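Local coordinates for probable glutathione reductase (Sinorhizobium meliloti, PDB 4DNA), which probably catalyses the NADPH-dependent reduction of glutathione disulfide to glutathione, working as a homodimer with one FAD in each subunit, at residues A247-M250 with K251-E254; A219-E222 with E223-I226; L198-G202 with K203-S207; V354-T357 with E358-A362. All coordinates share one frame; numbering follows the deposited sequence.

Contact 1: residues A247-M250 with K251-E254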
# COMPACT_ATOMS: atom_id res chain seq x y z
N ALA A 247 4.74 6.24 39.50
CA ALA A 247 5.60 5.11 39.18
C ALA A 247 7.04 5.43 39.50
O ALA A 247 7.54 6.50 39.14
CB ALA A 247 5.46 4.75 37.72
N THR A 248 7.71 4.50 40.17
CA THR A 248 9.11 4.67 40.59
C THR A 248 10.07 3.97 39.64
O THR A 248 9.86 2.84 39.22
CB THR A 248 9.32 4.21 42.05
OG1 THR A 248 8.33 4.84 42.88
CG2 THR A 248 10.71 4.58 42.58
N THR A 249 11.14 4.68 39.31
CA THR A 249 12.05 4.27 38.28
C THR A 249 13.43 4.19 38.89
O THR A 249 13.73 4.93 39.81
CB THR A 249 12.03 5.31 37.16
OG1 THR A 249 10.77 5.22 36.47
CG2 THR A 249 13.13 5.09 36.19
N MSE A 250 14.26 3.27 38.39
CA MSE A 250 15.67 3.21 38.80
C MSE A 250 16.34 4.50 38.42
O MSE A 250 16.98 5.16 39.25
CB MSE A 250 16.43 2.12 38.05
CG MSE A 250 16.39 0.73 38.67
SE MSE A 250 17.86 -0.34 37.90
CE MSE A 250 16.89 -1.82 37.01
N LYS A 251 16.15 4.89 37.16
CA LYS A 251 16.95 5.92 36.53
C LYS A 251 16.29 7.30 36.34
O LYS A 251 16.97 8.32 36.44
CB LYS A 251 17.50 5.40 35.21
CG LYS A 251 18.31 4.12 35.38
CD LYS A 251 19.15 3.80 34.15
CE LYS A 251 19.90 2.50 34.35
NZ LYS A 251 20.64 2.11 33.12
N HIS A 252 14.99 7.35 36.09
CA HIS A 252 14.34 8.63 35.81
C HIS A 252 13.41 9.09 36.90
O HIS A 252 12.39 9.73 36.61
CB HIS A 252 13.64 8.58 34.46
CG HIS A 252 14.51 8.08 33.33
ND1 HIS A 252 14.62 6.77 33.02
CD2 HIS A 252 15.32 8.76 32.41
CE1 HIS A 252 15.46 6.62 31.97
NE2 HIS A 252 15.88 7.84 31.60
N GLY A 253 13.75 8.80 38.16
CA GLY A 253 12.96 9.21 39.33
C GLY A 253 11.52 8.69 39.31
O GLY A 253 11.25 7.58 38.82
N GLU A 254 10.59 9.50 39.82
CA GLU A 254 9.18 9.10 39.85
C GLU A 254 8.29 9.87 38.86
O GLU A 254 8.28 11.10 38.85
CB GLU A 254 8.61 9.14 41.27
CG GLU A 254 8.76 10.45 42.03
CD GLU A 254 8.52 10.29 43.52
OE1 GLU A 254 8.32 9.15 43.98
OE2 GLU A 254 8.54 11.31 44.25
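Thr248 and Glu254 face each other as an antiparallel non-hydrogen-bonded pair, their CA atoms 4.5 Å apart, and the runs 247-250 and 251-254 head 158° apart, in the turn joining strands 245-249 and 254-257. This is a beta hairpin, the second turn of a three-stranded antiparallel meander in the probable NADPH-binding part of the chain. One backbone bond crosses the mouth of the turn, from Thr249 N to Gly253 O at 2.9 Å, and its bent N-H angle of 124° makes it weak. Gly253 has positive phi, which suits glycine and helps bring the chain round. Thr249 is buried and its side chain points into the turn. Its CG2 lies anti to the backbone N (chi1 -71° for OG1), and this puts the methyl close against the amide nitrogens of Lys251 and His252. The same methyl meets the imidazole at its edge, near the ring plane, with CG2 3.9 Å from His252 ND1. That nitrogen is hydrogen-bonded to Asp232, which helps fix how the ring is turned, while the extended Lys251 runs outward to give NZ to the carbonyl of Glu231. Thr248 and Glu254 project from the same face of the sheet, but OG1 and OE1 remain 4.4 Å apart. Glu254 CA also makes a CA-H...O contact of 3.2 Å with Ala247 O.

Contact 2: residues A219-E222 with E223-I226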
# COMPACT_ATOMS: atom_id res chain seq x y z
N ALA A 219 13.28 7.51 16.45
CA ALA A 219 13.48 8.90 16.05
C ALA A 219 12.14 9.61 15.83
O ALA A 219 11.89 10.64 16.45
CB ALA A 219 14.38 9.00 14.83
N ALA A 220 11.28 9.05 14.98
CA ALA A 220 10.01 9.68 14.60
C ALA A 220 9.09 9.88 15.79
O ALA A 220 8.39 10.89 15.89
CB ALA A 220 9.32 8.87 13.53
N MSE A 221 9.11 8.90 16.70
CA MSE A 221 8.30 8.94 17.92
C MSE A 221 8.70 10.07 18.82
O MSE A 221 7.85 10.87 19.20
CB MSE A 221 8.37 7.60 18.65
CG MSE A 221 7.29 6.68 18.08
SE MSE A 221 7.41 4.85 18.82
CE MSE A 221 6.26 5.00 20.41
N GLU A 222 9.98 10.18 19.17
CA GLU A 222 10.37 11.23 20.11
C GLU A 222 10.44 12.62 19.47
O GLU A 222 10.22 13.63 20.13
CB GLU A 222 11.62 10.87 20.93
CG GLU A 222 12.96 10.87 20.22
CD GLU A 222 14.10 10.60 21.19
OE1 GLU A 222 13.83 10.16 22.33
OE2 GLU A 222 15.29 10.84 20.82
N GLU A 223 10.69 12.63 18.17
CA GLU A 223 10.57 13.84 17.34
C GLU A 223 9.17 14.43 17.45
O GLU A 223 9.01 15.64 17.43
CB GLU A 223 10.87 13.50 15.87
CG GLU A 223 11.61 14.57 15.09
CD GLU A 223 10.72 15.70 14.59
OE1 GLU A 223 9.51 15.46 14.34
OE2 GLU A 223 11.23 16.84 14.46
N LYS A 224 8.14 13.58 17.59
CA LYS A 224 6.76 14.07 17.62
C LYS A 224 6.18 14.26 19.02
O LYS A 224 5.00 14.56 19.16
CB LYS A 224 5.83 13.23 16.71
CG LYS A 224 5.39 11.89 17.24
CD LYS A 224 4.56 11.16 16.19
CE LYS A 224 4.54 9.65 16.45
NZ LYS A 224 3.45 8.93 15.72
N GLY A 225 7.01 14.12 20.05
CA GLY A 225 6.58 14.41 21.41
C GLY A 225 6.29 13.18 22.25
O GLY A 225 5.51 13.24 23.19
N ILE A 226 6.92 12.06 21.93
CA ILE A 226 6.81 10.90 22.80
C ILE A 226 8.12 10.72 23.57
O ILE A 226 9.21 10.66 22.98
CB ILE A 226 6.37 9.62 22.05
CG1 ILE A 226 5.04 9.89 21.31
CG2 ILE A 226 6.23 8.45 23.02
CD1 ILE A 226 4.49 8.74 20.49
O HOH W 1 10.56 13.62 23.28
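Met221 O takes two backbone hydrogen bonds from the chain that follows it: Lys224 N at 3.2 Å and Ile226 N at 3.1 Å, arriving from opposite faces of the carbonyl plane. The second of these, with Gly225 N to Glu222 O at 3.2 Å, makes a Schellman motif that ends helix 211-223. Gly225 is its C-prime residue, with the positive phi that suits glycine. Just before this, Glu223 N still makes the ordinary helical bond to Ala219 O at 2.9 Å, whereas Lys224 N to Ala220 O is weak. A water bridges the helix end, donating to both Glu222 O and Ile226 O. Among apolar groups, the methyl of selenomethionine Met221 reaches Ile226, CE to CD1 at 4.1 Å, the two chains crossing obliquely. Lys224 sets CG between its backbone N and carbonyl carbon (chi1 77°), which lays the aliphatic chain alongside the carbonyls of Ala220 and Met221; its NZ goes on to Asn187 and the carbonyl of Gln348. Met221 packs against Ala186 of helix 180-191 and Leu198 of strand 195-199, and Ile226 against His190 and Thr196, just before strand 227-229 begins.

Contact 3: residues L198-G202 with K203-S207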
# COMPACT_ATOMS: atom_id res chain seq x y z
N LEU A 198 6.89 6.18 27.12
CA LEU A 198 7.18 4.75 26.94
C LEU A 198 8.49 4.37 27.63
O LEU A 198 9.51 5.06 27.46
CB LEU A 198 7.23 4.41 25.44
CG LEU A 198 7.61 3.02 24.95
CD1 LEU A 198 6.50 1.99 25.12
CD2 LEU A 198 7.96 3.14 23.49
N ILE A 199 8.46 3.30 28.41
CA ILE A 199 9.66 2.83 29.12
C ILE A 199 9.94 1.34 28.90
O ILE A 199 9.02 0.52 28.83
CB ILE A 199 9.63 3.21 30.61
CG1 ILE A 199 10.99 2.95 31.27
CG2 ILE A 199 8.48 2.51 31.33
CD1 ILE A 199 11.06 3.25 32.76
N TYR A 200 11.22 1.02 28.77
CA TYR A 200 11.64 -0.30 28.34
C TYR A 200 12.97 -0.66 28.95
O TYR A 200 13.86 0.17 29.02
CB TYR A 200 11.77 -0.32 26.82
CG TYR A 200 12.06 -1.69 26.20
CD1 TYR A 200 11.49 -2.87 26.74
CD2 TYR A 200 12.86 -1.79 25.07
CE1 TYR A 200 11.75 -4.12 26.16
CE2 TYR A 200 13.11 -3.03 24.48
CZ TYR A 200 12.56 -4.19 25.03
OH TYR A 200 12.83 -5.40 24.40
N ARG A 201 13.10 -1.91 29.35
CA ARG A 201 14.27 -2.38 30.08
C ARG A 201 15.45 -2.68 29.16
O ARG A 201 16.60 -2.72 29.60
CB ARG A 201 13.91 -3.59 30.96
CG ARG A 201 12.96 -4.62 30.35
CD ARG A 201 13.29 -6.05 30.78
NE ARG A 201 14.11 -6.06 31.99
CZ ARG A 201 15.45 -6.06 32.01
NH1 ARG A 201 16.10 -6.05 33.18
NH2 ARG A 201 16.14 -6.06 30.87
N GLY A 202 15.16 -2.88 27.88
CA GLY A 202 16.20 -3.20 26.91
C GLY A 202 16.84 -1.96 26.34
O GLY A 202 16.48 -0.84 26.70
N LYS A 203 17.81 -2.16 25.44
CA LYS A 203 18.60 -1.08 24.88
C LYS A 203 17.85 -0.34 23.77
O LYS A 203 17.95 0.87 23.66
CB LYS A 203 19.93 -1.60 24.35
CG LYS A 203 21.00 -1.81 25.41
CD LYS A 203 21.99 -2.88 24.94
CE LYS A 203 23.42 -2.61 25.38
NZ LYS A 203 23.51 -2.06 26.76
N GLU A 204 17.11 -1.07 22.94
CA GLU A 204 16.34 -0.43 21.87
C GLU A 204 14.99 -1.10 21.71
O GLU A 204 14.87 -2.31 21.91
CB GLU A 204 17.11 -0.49 20.55
CG GLU A 204 18.58 -0.10 20.70
CD GLU A 204 19.34 0.02 19.39
OE1 GLU A 204 18.72 0.10 18.32
OE2 GLU A 204 20.58 0.04 19.45
N ILE A 205 13.97 -0.32 21.36
CA ILE A 205 12.60 -0.85 21.19
C ILE A 205 12.52 -1.84 20.03
O ILE A 205 13.39 -1.85 19.17
CB ILE A 205 11.56 0.27 20.98
CG1 ILE A 205 11.93 1.13 19.78
CG2 ILE A 205 11.39 1.10 22.24
CD1 ILE A 205 10.85 2.10 19.36
N LEU A 206 11.48 -2.67 20.01
CA LEU A 206 11.34 -3.68 18.96
C LEU A 206 12.69 -4.32 18.64
O LEU A 206 13.13 -4.33 17.48
CB LEU A 206 10.76 -3.05 17.69
CG LEU A 206 9.56 -2.15 17.88
CD1 LEU A 206 9.21 -1.48 16.56
CD2 LEU A 206 8.39 -2.96 18.39
N SER A 207 13.34 -4.85 19.67
CA SER A 207 14.68 -5.44 19.60
C SER A 207 14.88 -6.57 18.58
O SER A 207 16.03 -6.87 18.22
CB SER A 207 15.02 -5.99 20.98
OG SER A 207 14.05 -6.95 21.35
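Glu204, whose backbone carbonyl sits against the ring of Tyr200, has its OE1 gripped by two guanidinium groups, those of Arg214 and Arg215 near the start of helix 211-223. The two charges probably keep this carboxylate ionised, and they hold the turned-back chain to the helix that follows. Across the contact itself no hydrogen bond is made; the loop is shaped round the tyrosine. Tyr200 CG lies anti to the backbone N (chi1 -173°), and this carries the ring toward residues 203-207. Glu204 O comes to the ring edge, near its plane, 3.2 Å from CE2. Over the centre of one face lies the amide of Gly202, with N 3.6 Å above the plane, so backbone from both segments meets the ring, one at a face and one at an edge. At the far end Tyr200 OH and Ser207 OG are 3.6 Å apart, too far to bond. Apolar contact comes from Ile205, whose CG2 touches both neighbours, at 4.3 Å from Tyr200 CD2 and at 4.2 Å from Leu198 CD2. This is the loop leaving the second strand of a Rossmann fold, where such domains commonly meet the adenosine end of the dinucleotide; consistent with that, the nearest atoms of the Tyr200 side chain and Gly178, part of the predicted NAD site, are about 3 Å apart. Leu198, on strand 195-199, packs against Ile175 of strand 172-176, Ala182 of helix 180-191 and Met221 of helix 211-223, while Ile205 and Leu206 both lean on Val183 of helix 180-191.

Contact 4: residues V354-T357 with E358-A362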
# COMPACT_ATOMS: atom_id res chain seq x y z
N VAL A 354 9.52 -8.40 6.05
CA VAL A 354 9.61 -9.78 5.59
C VAL A 354 11.07 -10.15 5.64
O VAL A 354 11.94 -9.30 5.39
CB VAL A 354 9.28 -9.96 4.10
CG1 VAL A 354 8.72 -11.35 3.86
CG2 VAL A 354 8.33 -8.89 3.58
N GLY A 355 11.33 -11.43 5.93
CA GLY A 355 12.69 -11.94 5.89
C GLY A 355 13.48 -11.52 7.09
O GLY A 355 12.90 -11.17 8.12
N ILE A 356 14.80 -11.52 6.95
CA ILE A 356 15.74 -11.38 8.07
C ILE A 356 16.44 -10.01 8.15
O ILE A 356 16.57 -9.32 7.13
CB ILE A 356 16.78 -12.52 8.01
CG1 ILE A 356 17.56 -12.46 6.68
CG2 ILE A 356 16.10 -13.87 8.19
CD1 ILE A 356 18.75 -13.39 6.56
N THR A 357 16.90 -9.63 9.34
CA THR A 357 17.53 -8.32 9.52
C THR A 357 18.96 -8.24 8.95
O THR A 357 19.61 -9.25 8.73
CB THR A 357 17.59 -7.90 11.02
OG1 THR A 357 18.66 -8.60 11.69
CG2 THR A 357 16.26 -8.14 11.71
N GLU A 358 19.44 -7.02 8.73
CA GLU A 358 20.82 -6.82 8.29
C GLU A 358 21.82 -7.50 9.22
O GLU A 358 22.78 -8.09 8.75
CB GLU A 358 21.16 -5.35 8.18
CG GLU A 358 22.49 -5.12 7.51
CD GLU A 358 22.96 -3.69 7.62
OE1 GLU A 358 22.09 -2.81 7.67
OE2 GLU A 358 24.20 -3.47 7.66
N GLU A 359 21.59 -7.43 10.53
CA GLU A 359 22.44 -8.13 11.47
C GLU A 359 22.44 -9.65 11.29
O GLU A 359 23.47 -10.30 11.43
CB GLU A 359 22.07 -7.77 12.91
CG GLU A 359 22.75 -8.64 13.96
CD GLU A 359 22.30 -8.31 15.38
OE1 GLU A 359 21.42 -7.43 15.53
OE2 GLU A 359 22.82 -8.95 16.33
N GLU A 360 21.28 -10.23 10.98
CA GLU A 360 21.19 -11.67 10.83
C GLU A 360 21.90 -12.11 9.56
O GLU A 360 22.64 -13.10 9.56
CB GLU A 360 19.74 -12.14 10.74
CG GLU A 360 18.78 -11.72 11.86
CD GLU A 360 17.42 -12.39 11.70
OE1 GLU A 360 16.41 -11.68 11.44
OE2 GLU A 360 17.38 -13.64 11.78
N ALA A 361 21.66 -11.37 8.48
CA ALA A 361 22.18 -11.74 7.18
C ALA A 361 23.69 -11.63 7.17
O ALA A 361 24.37 -12.45 6.56
CB ALA A 361 21.57 -10.88 6.09
N ALA A 362 24.20 -10.61 7.86
CA ALA A 362 25.63 -10.37 7.97
C ALA A 362 26.31 -11.59 8.59
O ALA A 362 27.39 -11.96 8.14
CB ALA A 362 25.91 -9.13 8.80
O HOH W 2 18.78 -8.30 14.71
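Thr357 O receives Ala361 N at 3.0 Å and so opens helix 358-364, two residues after strand 351-355 ends at Gly355. Ile356 and Thr357 are the link, both with extended backbone angles, before the chain turns helical at Glu358. Thr357 holds OG1 between its backbone N and carbonyl carbon (chi1 78°), which aims the hydroxyl oxygen at the first turn, where it accepts from Glu360 N at 3.2 Å. Glu360 answers: its extended side chain folds back across that of Thr357, nearly at a right angle, and OE1 accepts from Thr357 N at 3.0 Å, almost straight at 169°. The donor stands 42° out of the carboxylate plane. The two reciprocal bonds form a capping box, with Thr357 as the N-cap. Just outside it, Ile356 CD1 meets Ala361 CB at 3.8 Å, spanning the positions of a hydrophobic staple. A water bridges Thr357 OG1 at 3.0 Å and Glu359 OE1 at 2.9 Å, donating to the carboxylate. Within the dimerisation domain Glu358 OE1 meets Lys392 in a salt bridge and Tyr454 in a hydrogen bond, while its backbone N is held by Asp210 OD1.

From the N terminus the contacts come in the order 3, 2, 1, 4, each local to one continuous run of chain, in series with none nested or crossing. Contact 3 leaves strand 195-199, and contact 2 ends helix 211-223 just before strand 227-229, so the two stand at either end of the helical connection of one beta-alpha-beta unit; they touch through Leu198 CD2 and Met221 CE, 4.0 Å apart. Contact 1 closes the hairpin of the antiparallel meander that follows, and it reaches the same parallel sheet where Thr249 OG1 lies 4.2 Å from Ile199 CD1. Contact 4 belongs to the dimerisation domain, its nearest atoms about 6 Å from contact 3; Asp210, shortly after contact 3, bonds to its helix start.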